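Local coordinates for MccB protein (Escherichia coli, PDB 6OM4) that activates the MccA peptide with ATP and attaches it to AMP through a phosphoramidate link in the biosynthesis of the antibiotic microcin C7, at residues A[49-54]-A[63-68]; A[100-105]-A[312-317]; A[173-178]-A[185-190]; A[226-231]-A[248-253]. All coordinates share one frame; numbering follows the deposited sequence.

Interaction 1. Residues A[49-54]-A[63-68]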
# COMPACT_ATOMS: atom_id res chain seq x y z
N SER A 49 17.17 2.97 -28.67
CA SER A 49 18.01 2.27 -29.60
C SER A 49 17.60 0.80 -29.69
O SER A 49 17.19 0.19 -28.68
CB SER A 49 19.44 2.41 -29.17
OG SER A 49 20.25 1.58 -29.98
N SER A 50 17.74 0.21 -30.89
CA SER A 50 17.59 -1.24 -31.05
C SER A 50 18.83 -1.96 -30.50
O SER A 50 19.86 -1.40 -30.32
CB SER A 50 17.34 -1.66 -32.48
OG SER A 50 18.41 -1.22 -33.31
N TYR A 51 18.67 -3.24 -30.22
CA TYR A 51 19.79 -4.14 -29.92
C TYR A 51 20.87 -4.03 -30.98
O TYR A 51 22.02 -3.86 -30.66
CB TYR A 51 19.26 -5.56 -29.92
CG TYR A 51 20.25 -6.62 -29.53
CD1 TYR A 51 20.38 -7.01 -28.21
CD2 TYR A 51 20.98 -7.31 -30.49
CE1 TYR A 51 21.24 -8.02 -27.83
CE2 TYR A 51 21.83 -8.34 -30.13
CZ TYR A 51 21.98 -8.69 -28.79
OH TYR A 51 22.82 -9.69 -28.41
N THR A 52 20.49 -4.10 -32.26
CA THR A 52 21.53 -4.06 -33.35
C THR A 52 22.22 -2.69 -33.44
O THR A 52 23.43 -2.63 -33.58
CB THR A 52 21.01 -4.55 -34.70
OG1 THR A 52 20.18 -3.49 -35.20
CG2 THR A 52 20.28 -5.87 -34.60
N ALA A 53 21.47 -1.58 -33.35
CA ALA A 53 22.05 -0.25 -33.38
C ALA A 53 23.06 -0.06 -32.24
O ALA A 53 24.07 0.62 -32.44
CB ALA A 53 20.97 0.82 -33.35
N ALA A 54 22.75 -0.61 -31.05
CA ALA A 54 23.66 -0.54 -29.92
C ALA A 54 24.87 -1.45 -30.17
O ALA A 54 25.98 -1.02 -29.98
CB ALA A 54 22.96 -0.93 -28.64
N LYS A 63 29.22 -11.61 -27.83
CA LYS A 63 28.95 -12.54 -26.71
C LYS A 63 28.76 -11.75 -25.40
O LYS A 63 27.84 -12.02 -24.62
CB LYS A 63 30.12 -13.51 -26.49
CG LYS A 63 30.18 -14.72 -27.42
CD LYS A 63 31.46 -15.56 -27.27
CE LYS A 63 31.56 -16.69 -28.28
NZ LYS A 63 32.12 -17.94 -27.69
N ASP A 64 29.67 -10.81 -25.14
CA ASP A 64 29.65 -9.99 -23.90
C ASP A 64 28.45 -9.04 -23.92
O ASP A 64 27.74 -8.96 -22.94
CB ASP A 64 30.97 -9.26 -23.70
CG ASP A 64 32.12 -10.23 -23.50
OD1 ASP A 64 31.88 -11.32 -22.94
OD2 ASP A 64 33.20 -9.94 -23.98
N PHE A 65 28.21 -8.37 -25.05
CA PHE A 65 27.09 -7.46 -25.19
C PHE A 65 25.77 -8.17 -24.90
O PHE A 65 24.89 -7.64 -24.25
CB PHE A 65 27.08 -6.87 -26.59
CG PHE A 65 25.93 -5.95 -26.87
CD1 PHE A 65 25.97 -4.65 -26.41
CD2 PHE A 65 24.82 -6.39 -27.57
CE1 PHE A 65 24.93 -3.77 -26.66
CE2 PHE A 65 23.78 -5.51 -27.80
CZ PHE A 65 23.83 -4.21 -27.33
N SER A 66 25.59 -9.39 -25.45
CA SER A 66 24.38 -10.15 -25.30
C SER A 66 24.10 -10.45 -23.81
O SER A 66 22.98 -10.31 -23.32
CB SER A 66 24.47 -11.42 -26.17
OG SER A 66 23.39 -12.29 -25.94
N ASN A 67 25.13 -10.88 -23.09
CA ASN A 67 25.09 -11.14 -21.67
C ASN A 67 24.69 -9.85 -20.92
O ASN A 67 23.77 -9.92 -20.08
CB ASN A 67 26.44 -11.71 -21.23
CG ASN A 67 26.56 -12.01 -19.76
OD1 ASN A 67 27.63 -11.76 -19.16
ND2 ASN A 67 25.55 -12.66 -19.21
N CYS A 68 25.32 -8.73 -21.25
CA CYS A 68 25.05 -7.46 -20.55
C CYS A 68 23.63 -7.00 -20.84
O CYS A 68 22.91 -6.56 -19.97
CB CYS A 68 26.06 -6.38 -20.91
SG CYS A 68 27.74 -6.79 -20.38
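Tyr51 and Ala54, on the first turn of the helix that begins at 51, face Ser66 and Phe65 of helix 62-74, with CA-CA separations of 8.9 Å for Tyr51-Ser66 and 9.1 Å for Ala54-Phe65. The phenyl ring of Phe65 turns an edge toward a face of Tyr51 in a T-shaped pair, the centroids 5.0 Å apart and the planes at 65°. CE2 of Phe65 does most of the touching: it lies 3.6 Å from CE1 of Tyr51, over the rim of the phenol ring and not its middle. The two side chains run past each other in opposite directions, since in both residues CG lies anti to the backbone N (chi1 -176° in Tyr51), which sends each ring toward the other helix. The OH of Tyr51 ends beside Ser66, 3.3 Å from CB; the small side chain of serine lets the phenol oxygen settle there. Ala54, with only a methyl group, lets CZ of Phe65 come to 3.6 Å from its CB. At the start of the helix, Ser50 is the N-cap, its OG accepting the N-H of Ala53 at 3.1 Å (161°). The contact joins two consecutive helices of the N-terminal part of the chain. Phe65 is buried further by Thr41 of helix 32-43 and by Phe45, the Tyr51 ring also meets Phe69 edge-to-face, and Ser49 pairs through its backbone with Tyr3 of strand 2-5.

Interaction 2. Residues A[100-105]-A[312-317]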
# COMPACT_ATOMS: atom_id res chain seq x y z
N GLN A 100 7.74 1.70 -14.05
CA GLN A 100 8.69 1.26 -15.10
C GLN A 100 9.68 0.29 -14.48
O GLN A 100 10.02 -0.70 -15.09
CB GLN A 100 9.51 2.41 -15.68
CG GLN A 100 8.74 3.36 -16.58
CD GLN A 100 9.55 4.51 -17.13
OE1 GLN A 100 9.17 5.16 -18.14
NE2 GLN A 100 10.58 4.88 -16.41
N SER A 101 10.09 0.59 -13.24
CA SER A 101 11.11 -0.19 -12.56
C SER A 101 10.64 -1.61 -12.23
O SER A 101 11.51 -2.44 -11.93
CB SER A 101 11.63 0.52 -11.33
OG SER A 101 10.75 0.39 -10.21
N TYR A 102 9.34 -1.90 -12.34
CA TYR A 102 8.81 -3.26 -12.20
C TYR A 102 8.51 -3.93 -13.56
O TYR A 102 7.91 -4.99 -13.55
CB TYR A 102 7.55 -3.24 -11.33
CG TYR A 102 7.93 -3.04 -9.89
CD1 TYR A 102 8.33 -4.12 -9.11
CD2 TYR A 102 8.05 -1.78 -9.37
CE1 TYR A 102 8.76 -3.94 -7.80
CE2 TYR A 102 8.51 -1.58 -8.07
CZ TYR A 102 8.86 -2.65 -7.28
OH TYR A 102 9.26 -2.43 -5.99
N GLY A 103 8.86 -3.29 -14.68
CA GLY A 103 8.63 -3.85 -16.00
C GLY A 103 7.24 -3.56 -16.52
O GLY A 103 6.79 -4.17 -17.51
N ALA A 104 6.58 -2.55 -15.92
CA ALA A 104 5.20 -2.18 -16.28
C ALA A 104 5.18 -1.02 -17.28
O ALA A 104 6.10 -0.24 -17.36
CB ALA A 104 4.39 -1.86 -15.04
N ASN A 105 4.12 -0.96 -18.08
CA ASN A 105 3.78 0.24 -18.87
C ASN A 105 3.10 1.24 -17.95
O ASN A 105 1.98 0.99 -17.51
CB ASN A 105 2.86 -0.10 -20.05
CG ASN A 105 2.52 1.09 -20.92
OD1 ASN A 105 2.59 2.25 -20.49
ND2 ASN A 105 2.13 0.80 -22.16
N LYS A 312 -1.74 -3.49 -10.53
CA LYS A 312 -1.44 -4.87 -11.03
C LYS A 312 0.01 -5.03 -11.49
O LYS A 312 0.31 -6.02 -12.11
CB LYS A 312 -2.42 -5.29 -12.14
CG LYS A 312 -3.88 -5.39 -11.73
CD LYS A 312 -4.14 -6.33 -10.58
CE LYS A 312 -5.59 -6.32 -10.12
NZ LYS A 312 -6.40 -7.39 -10.76
N TYR A 313 0.93 -4.15 -11.10
CA TYR A 313 2.30 -4.14 -11.62
C TYR A 313 3.24 -4.92 -10.69
O TYR A 313 4.36 -5.32 -11.09
CB TYR A 313 2.78 -2.71 -11.82
CG TYR A 313 2.90 -1.91 -10.55
CD1 TYR A 313 4.07 -1.88 -9.81
CD2 TYR A 313 1.83 -1.16 -10.11
CE1 TYR A 313 4.18 -1.11 -8.67
CE2 TYR A 313 1.91 -0.41 -8.95
CZ TYR A 313 3.08 -0.40 -8.22
OH TYR A 313 3.15 0.38 -7.11
N SER A 314 2.77 -5.17 -9.46
CA SER A 314 3.56 -5.86 -8.43
C SER A 314 2.60 -6.39 -7.37
O SER A 314 1.54 -5.83 -7.20
CB SER A 314 4.59 -4.95 -7.83
OG SER A 314 5.42 -5.67 -6.91
N GLU A 315 2.94 -7.49 -6.70
CA GLU A 315 1.99 -8.14 -5.79
C GLU A 315 1.95 -7.39 -4.46
O GLU A 315 3.00 -7.16 -3.84
CB GLU A 315 2.27 -9.65 -5.65
CG GLU A 315 1.43 -10.49 -6.61
CD GLU A 315 1.76 -11.97 -6.70
OE1 GLU A 315 2.96 -12.31 -6.84
OE2 GLU A 315 0.81 -12.81 -6.64
N PRO A 316 0.75 -7.08 -3.93
CA PRO A 316 0.64 -6.49 -2.58
C PRO A 316 1.31 -7.39 -1.53
O PRO A 316 1.17 -8.60 -1.56
CB PRO A 316 -0.87 -6.37 -2.35
CG PRO A 316 -1.50 -6.46 -3.71
CD PRO A 316 -0.56 -7.29 -4.56
N LEU A 317 1.97 -6.78 -0.54
CA LEU A 317 2.64 -7.54 0.50
C LEU A 317 1.65 -8.28 1.41
O LEU A 317 2.01 -9.36 1.93
CB LEU A 317 3.48 -6.57 1.33
CG LEU A 317 4.98 -6.48 1.04
CD1 LEU A 317 5.37 -6.82 -0.38
CD2 LEU A 317 5.53 -5.13 1.48
O HOH W 1 4.85 -5.14 -13.68
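Tyr102 reaches over the loop that follows helix 292-311. Its CB lies 3.8 Å from the backbone O of Tyr313. A chi1 of -74°, which sets CG opposite the carbonyl carbon, makes the ring cross the second tyrosine at a slant: CG and CD2 come up to CD1 and CE1 of Tyr313, with CD2 4.0 Å from CE1. The ring planes meet at 58°, an oblique pairing in which CD2 lies near the plane of Tyr313 at its edge. On the other flank CD1 and CE1 meet Ser314, whose CB sits over one face of the ring and whose OG is 3.9 Å from CE1. Two residues on, the methyl of Ala104 lies 3.7 Å from CB of Tyr313, a spot where a short side chain lets the chains draw close. A water joins the backbones, donating to O of Tyr102 (3.1 Å) and O of Tyr313 (2.6 Å). Gly103, with positive phi, closes helix 93-101 as the C-prime residue of a Schellman motif. That helix also supplies His98, whose NE2 is hydrogen-bonded to the OH of Tyr313 and whose ring meets Tyr102 edge-to-face; Val109 of helix 106-114 packs against Ala104 and Tyr313.

Interaction 3. Residues A[173-178]-A[185-190]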
# COMPACT_ATOMS: atom_id res chain seq x y z
N VAL A 173 -13.03 18.33 5.87
CA VAL A 173 -11.70 18.85 5.77
C VAL A 173 -10.79 17.94 4.93
O VAL A 173 -10.03 18.46 4.13
CB VAL A 173 -11.13 19.12 7.16
CG1 VAL A 173 -9.71 19.65 7.09
CG2 VAL A 173 -12.04 20.07 7.90
N ILE A 174 -10.88 16.62 5.10
CA ILE A 174 -10.13 15.74 4.20
C ILE A 174 -10.49 16.07 2.74
O ILE A 174 -9.59 16.24 1.90
CB ILE A 174 -10.31 14.25 4.52
CG1 ILE A 174 -9.82 13.97 5.94
CG2 ILE A 174 -9.60 13.41 3.47
CD1 ILE A 174 -9.63 12.53 6.29
N LYS A 175 -11.79 16.18 2.43
CA LYS A 175 -12.18 16.43 1.05
C LYS A 175 -11.54 17.73 0.56
O LYS A 175 -11.01 17.79 -0.55
CB LYS A 175 -13.70 16.51 0.89
CG LYS A 175 -14.12 16.95 -0.50
CD LYS A 175 -15.57 16.82 -0.74
CE LYS A 175 -15.92 17.09 -2.19
NZ LYS A 175 -17.35 17.46 -2.30
N ARG A 176 -11.59 18.79 1.37
CA ARG A 176 -11.04 20.10 0.94
C ARG A 176 -9.54 19.94 0.63
O ARG A 176 -9.05 20.38 -0.38
CB ARG A 176 -11.31 21.16 2.01
CG ARG A 176 -10.62 22.50 1.79
CD ARG A 176 -10.66 23.38 3.03
NE ARG A 176 -9.57 23.10 3.95
CZ ARG A 176 -9.63 23.17 5.28
NH1 ARG A 176 -10.77 23.45 5.90
NH2 ARG A 176 -8.54 22.95 5.99
N GLU A 177 -8.84 19.25 1.52
CA GLU A 177 -7.39 19.14 1.43
C GLU A 177 -6.95 18.21 0.29
O GLU A 177 -5.92 18.44 -0.30
CB GLU A 177 -6.85 18.75 2.81
CG GLU A 177 -7.01 19.88 3.81
CD GLU A 177 -6.32 21.19 3.44
OE1 GLU A 177 -5.15 21.16 2.95
OE2 GLU A 177 -6.97 22.26 3.65
N LEU A 178 -7.74 17.18 -0.02
CA LEU A 178 -7.44 16.27 -1.08
C LEU A 178 -7.59 17.02 -2.40
O LEU A 178 -6.78 16.90 -3.28
CB LEU A 178 -8.37 15.04 -1.06
CG LEU A 178 -8.17 14.01 0.07
CD1 LEU A 178 -8.99 12.77 -0.21
CD2 LEU A 178 -6.71 13.65 0.24
N ILE A 185 -9.35 14.63 -9.47
CA ILE A 185 -10.05 13.45 -8.98
C ILE A 185 -11.42 13.86 -8.41
O ILE A 185 -11.74 15.03 -8.30
CB ILE A 185 -9.22 12.69 -7.93
CG1 ILE A 185 -9.15 13.46 -6.61
CG2 ILE A 185 -7.85 12.34 -8.49
CD1 ILE A 185 -8.54 12.69 -5.50
N SER A 186 -12.21 12.84 -8.05
CA SER A 186 -13.55 13.00 -7.48
C SER A 186 -13.52 12.52 -6.04
O SER A 186 -13.03 11.40 -5.79
CB SER A 186 -14.53 12.21 -8.31
OG SER A 186 -15.85 12.40 -7.83
N VAL A 187 -14.06 13.33 -5.10
CA VAL A 187 -14.16 12.97 -3.69
C VAL A 187 -15.58 13.23 -3.22
O VAL A 187 -16.14 14.27 -3.53
CB VAL A 187 -13.16 13.78 -2.84
CG1 VAL A 187 -13.23 13.35 -1.38
CG2 VAL A 187 -11.74 13.66 -3.39
N SER A 188 -16.15 12.28 -2.48
CA SER A 188 -17.45 12.41 -1.88
C SER A 188 -17.38 11.96 -0.40
O SER A 188 -16.40 11.33 0.01
CB SER A 188 -18.48 11.68 -2.75
OG SER A 188 -18.37 10.28 -2.60
N GLU A 189 -18.34 12.42 0.40
CA GLU A 189 -18.40 12.19 1.82
C GLU A 189 -19.68 11.43 2.16
O GLU A 189 -20.72 11.67 1.56
CB GLU A 189 -18.43 13.53 2.57
CG GLU A 189 -17.27 14.45 2.27
CD GLU A 189 -17.57 15.83 2.81
OE1 GLU A 189 -17.76 15.93 4.07
OE2 GLU A 189 -17.67 16.80 2.00
N ILE A 190 -19.60 10.58 3.18
CA ILE A 190 -20.77 9.93 3.81
C ILE A 190 -20.62 10.07 5.34
O ILE A 190 -19.59 9.63 5.90
CB ILE A 190 -20.91 8.43 3.40
CG1 ILE A 190 -21.04 8.23 1.90
CG2 ILE A 190 -22.08 7.79 4.14
CD1 ILE A 190 -21.07 6.77 1.48
O HOH W 2 -18.75 15.78 -0.33
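Lys175 and Leu178 of helix 170-181 lie over Val187 and Glu189 of strand 186-191, the helix and the returning strand of a beta-alpha-beta crossover that starts at strand 141-146 in the Rossmann-like nucleotide-binding fold. Helix and strand run antiparallel (175°), their axes 8.7 Å apart, as expected in such a crossover. Ile174, one turn before Leu178, leads away from the strand and packs on Leu144 of strand 141-146 and on helix 125-136. Lys175 then carries most of the contact. Its fully extended chain slides past Val187, CG lying 3.8 Å from CG1 of the valine and CE passing 3.1 Å from O of Val187, so that the greasy methylenes cover the strand while the ammonium group reaches the border of the contact. Arg176 and Glu177 point elsewhere and form a side-on salt bridge: NE and NH2 both grip OE2 of Glu177, which lies in the guanidinium plane and receives NE on its anti lone pair. Leu178 completes the apolar layer with CD1 4.3 Å from CG2 of Val187, two branched, buried side chains. Glu189 crosses Lys175 at about a right angle. Its OE1 is hydrogen-bonded to Thr171, while OE2 approaches CD of the lysine at 3.5 Å. The opposite charges do not meet directly: one water accepts from NZ of Lys175 at 2.9 Å and donates to OE2 of Glu189 at 2.8 Å.

Interaction 4. Residues A[226-231]-A[248-253]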
# COMPACT_ATOMS: atom_id res chain seq x y z
N TYR A 226 -19.16 -9.12 6.29
CA TYR A 226 -19.91 -8.39 5.29
C TYR A 226 -19.21 -8.48 3.94
O TYR A 226 -19.88 -8.71 2.92
CB TYR A 226 -20.12 -6.92 5.66
CG TYR A 226 -20.90 -6.14 4.63
CD1 TYR A 226 -20.27 -5.54 3.57
CD2 TYR A 226 -22.28 -6.07 4.68
CE1 TYR A 226 -20.96 -4.84 2.60
CE2 TYR A 226 -22.99 -5.35 3.73
CZ TYR A 226 -22.34 -4.79 2.65
OH TYR A 226 -23.06 -4.07 1.73
N CYS A 227 -17.87 -8.30 3.93
CA CYS A 227 -17.11 -8.24 2.66
C CYS A 227 -17.02 -9.62 2.01
O CYS A 227 -17.10 -9.72 0.80
CB CYS A 227 -15.71 -7.65 2.86
SG CYS A 227 -15.80 -5.85 3.01
N VAL A 228 -16.91 -10.66 2.82
CA VAL A 228 -16.99 -12.03 2.28
C VAL A 228 -18.36 -12.21 1.61
O VAL A 228 -18.45 -12.75 0.48
CB VAL A 228 -16.75 -13.07 3.39
CG1 VAL A 228 -17.09 -14.46 2.90
CG2 VAL A 228 -15.33 -13.06 3.92
N ARG A 229 -19.43 -11.84 2.32
CA ARG A 229 -20.80 -12.05 1.78
C ARG A 229 -21.04 -11.19 0.54
O ARG A 229 -21.75 -11.59 -0.40
CB ARG A 229 -21.87 -11.76 2.85
CG ARG A 229 -21.91 -12.77 3.99
CD ARG A 229 -22.90 -12.47 5.13
NE ARG A 229 -23.01 -13.63 6.05
CZ ARG A 229 -24.04 -13.88 6.88
NH1 ARG A 229 -25.04 -13.02 6.99
NH2 ARG A 229 -24.05 -14.99 7.60
N ALA A 230 -20.48 -9.97 0.53
CA ALA A 230 -20.72 -8.99 -0.57
C ALA A 230 -19.70 -9.08 -1.73
O ALA A 230 -19.80 -8.28 -2.65
CB ALA A 230 -20.68 -7.60 -0.00
N ASN A 231 -18.70 -9.97 -1.68
CA ASN A 231 -17.68 -10.08 -2.73
C ASN A 231 -16.88 -8.76 -2.84
O ASN A 231 -16.60 -8.31 -3.92
CB ASN A 231 -18.26 -10.46 -4.10
CG ASN A 231 -18.09 -11.93 -4.36
OD1 ASN A 231 -18.88 -12.73 -3.87
ND2 ASN A 231 -17.01 -12.28 -5.06
N PRO A 248 -4.91 -7.93 6.90
CA PRO A 248 -4.81 -8.56 5.59
C PRO A 248 -5.47 -7.75 4.46
O PRO A 248 -6.29 -6.86 4.71
CB PRO A 248 -5.59 -9.85 5.86
CG PRO A 248 -6.70 -9.39 6.76
CD PRO A 248 -6.01 -8.44 7.71
N LEU A 249 -5.04 -8.05 3.24
CA LEU A 249 -5.71 -7.60 2.03
C LEU A 249 -6.58 -8.78 1.57
O LEU A 249 -6.04 -9.79 1.14
CB LEU A 249 -4.67 -7.17 0.99
CG LEU A 249 -5.10 -6.95 -0.46
CD1 LEU A 249 -6.50 -6.44 -0.62
CD2 LEU A 249 -4.13 -6.05 -1.21
N TYR A 250 -7.88 -8.66 1.81
CA TYR A 250 -8.86 -9.71 1.53
C TYR A 250 -9.32 -9.55 0.09
O TYR A 250 -9.85 -8.50 -0.28
CB TYR A 250 -10.08 -9.61 2.45
CG TYR A 250 -11.21 -10.50 1.99
CD1 TYR A 250 -11.02 -11.87 1.98
CD2 TYR A 250 -12.37 -9.99 1.44
CE1 TYR A 250 -12.00 -12.72 1.49
CE2 TYR A 250 -13.39 -10.83 1.00
CZ TYR A 250 -13.18 -12.20 0.99
OH TYR A 250 -14.15 -13.05 0.51
N VAL A 251 -9.14 -10.62 -0.70
CA VAL A 251 -9.63 -10.66 -2.09
C VAL A 251 -10.56 -11.84 -2.22
O VAL A 251 -10.10 -12.96 -2.03
CB VAL A 251 -8.46 -10.75 -3.08
CG1 VAL A 251 -9.01 -10.63 -4.50
CG2 VAL A 251 -7.42 -9.67 -2.82
N PRO A 252 -11.86 -11.63 -2.55
CA PRO A 252 -12.84 -12.72 -2.66
C PRO A 252 -12.33 -13.92 -3.47
O PRO A 252 -11.84 -13.75 -4.60
CB PRO A 252 -13.98 -12.05 -3.41
CG PRO A 252 -13.98 -10.66 -2.82
CD PRO A 252 -12.51 -10.32 -2.74
N GLY A 253 -12.40 -15.09 -2.85
CA GLY A 253 -12.10 -16.36 -3.49
C GLY A 253 -10.63 -16.64 -3.69
O GLY A 253 -10.30 -17.66 -4.26
O HOH W 3 -16.38 -12.94 -1.21
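Tyr250 and Pro252 meet the last turn of helix 219-230 where strand 243-250 leaves the mixed sheet of the Rossmann-like ThiF fold, next to the zinc site. The helix ends in a Schellman motif whose first non-helical residue is Asn231, with positive phi. Along the strand, Pro248 follows a cis peptide bond and is joined through its backbone to Asn236 of the neighbouring strand. Tyr250 then turns to the helix: a chi1 of 169° stretches its side chain away from its own backbone N, and the ring projects across the end of the helix to meet Val228 at about a right angle. CG2 of the valine sits 3.7 Å from CZ of the ring, while the O of Cys227 lies near the ring plane at its edge, 3.9 Å from CE2. A tyrosine suits this place, offering a flat apolar body to the helix and a hydroxyl that reaches the carbonyl of Val228 through a water. Val228 in turn brings its side chain to about 4 Å from those of the zinc ligands Cys257 and Cys346, so the contact backs directly onto the metal site. After Val251 comes Pro252, its N lying 3.8 Å above one face of the Tyr250 ring, toward the rim. The proline ring also covers Asn231: CB of Pro252 is 3.5 Å from ND2 of Asn231. CG of Pro252 is likewise 3.5 Å from the backbone C of Asn231. In the plane of the Tyr250 ring, a water bound to its OH at 2.8 Å donates to the O of Val228 at 2.7 Å.

Interaction 1 belongs to the N-terminal part of the chain, its centre about 36 Å from the centre of the chain and away from the annotated sites, whereas interactions 2, 3 and 4 all lie in the ThiF region. Interactions 3 and 4 are both nested inside the long loop that interaction 2 closes. Interactions 2 and 4 touch directly, CB of Pro316 lying 3.5 Å from CD2 of Leu249. Interactions 3 and 4 reach the same sheet, with centres about 26 Å apart. In interaction 3, the side chain of Glu189 is about 8 Å from those of Asp146 and Lys170, which bind ATP, and about 12 Å from the bound AMP phosphoramidate. In interaction 4, the side chain of Val228 is about 6 Å from the zinc ion.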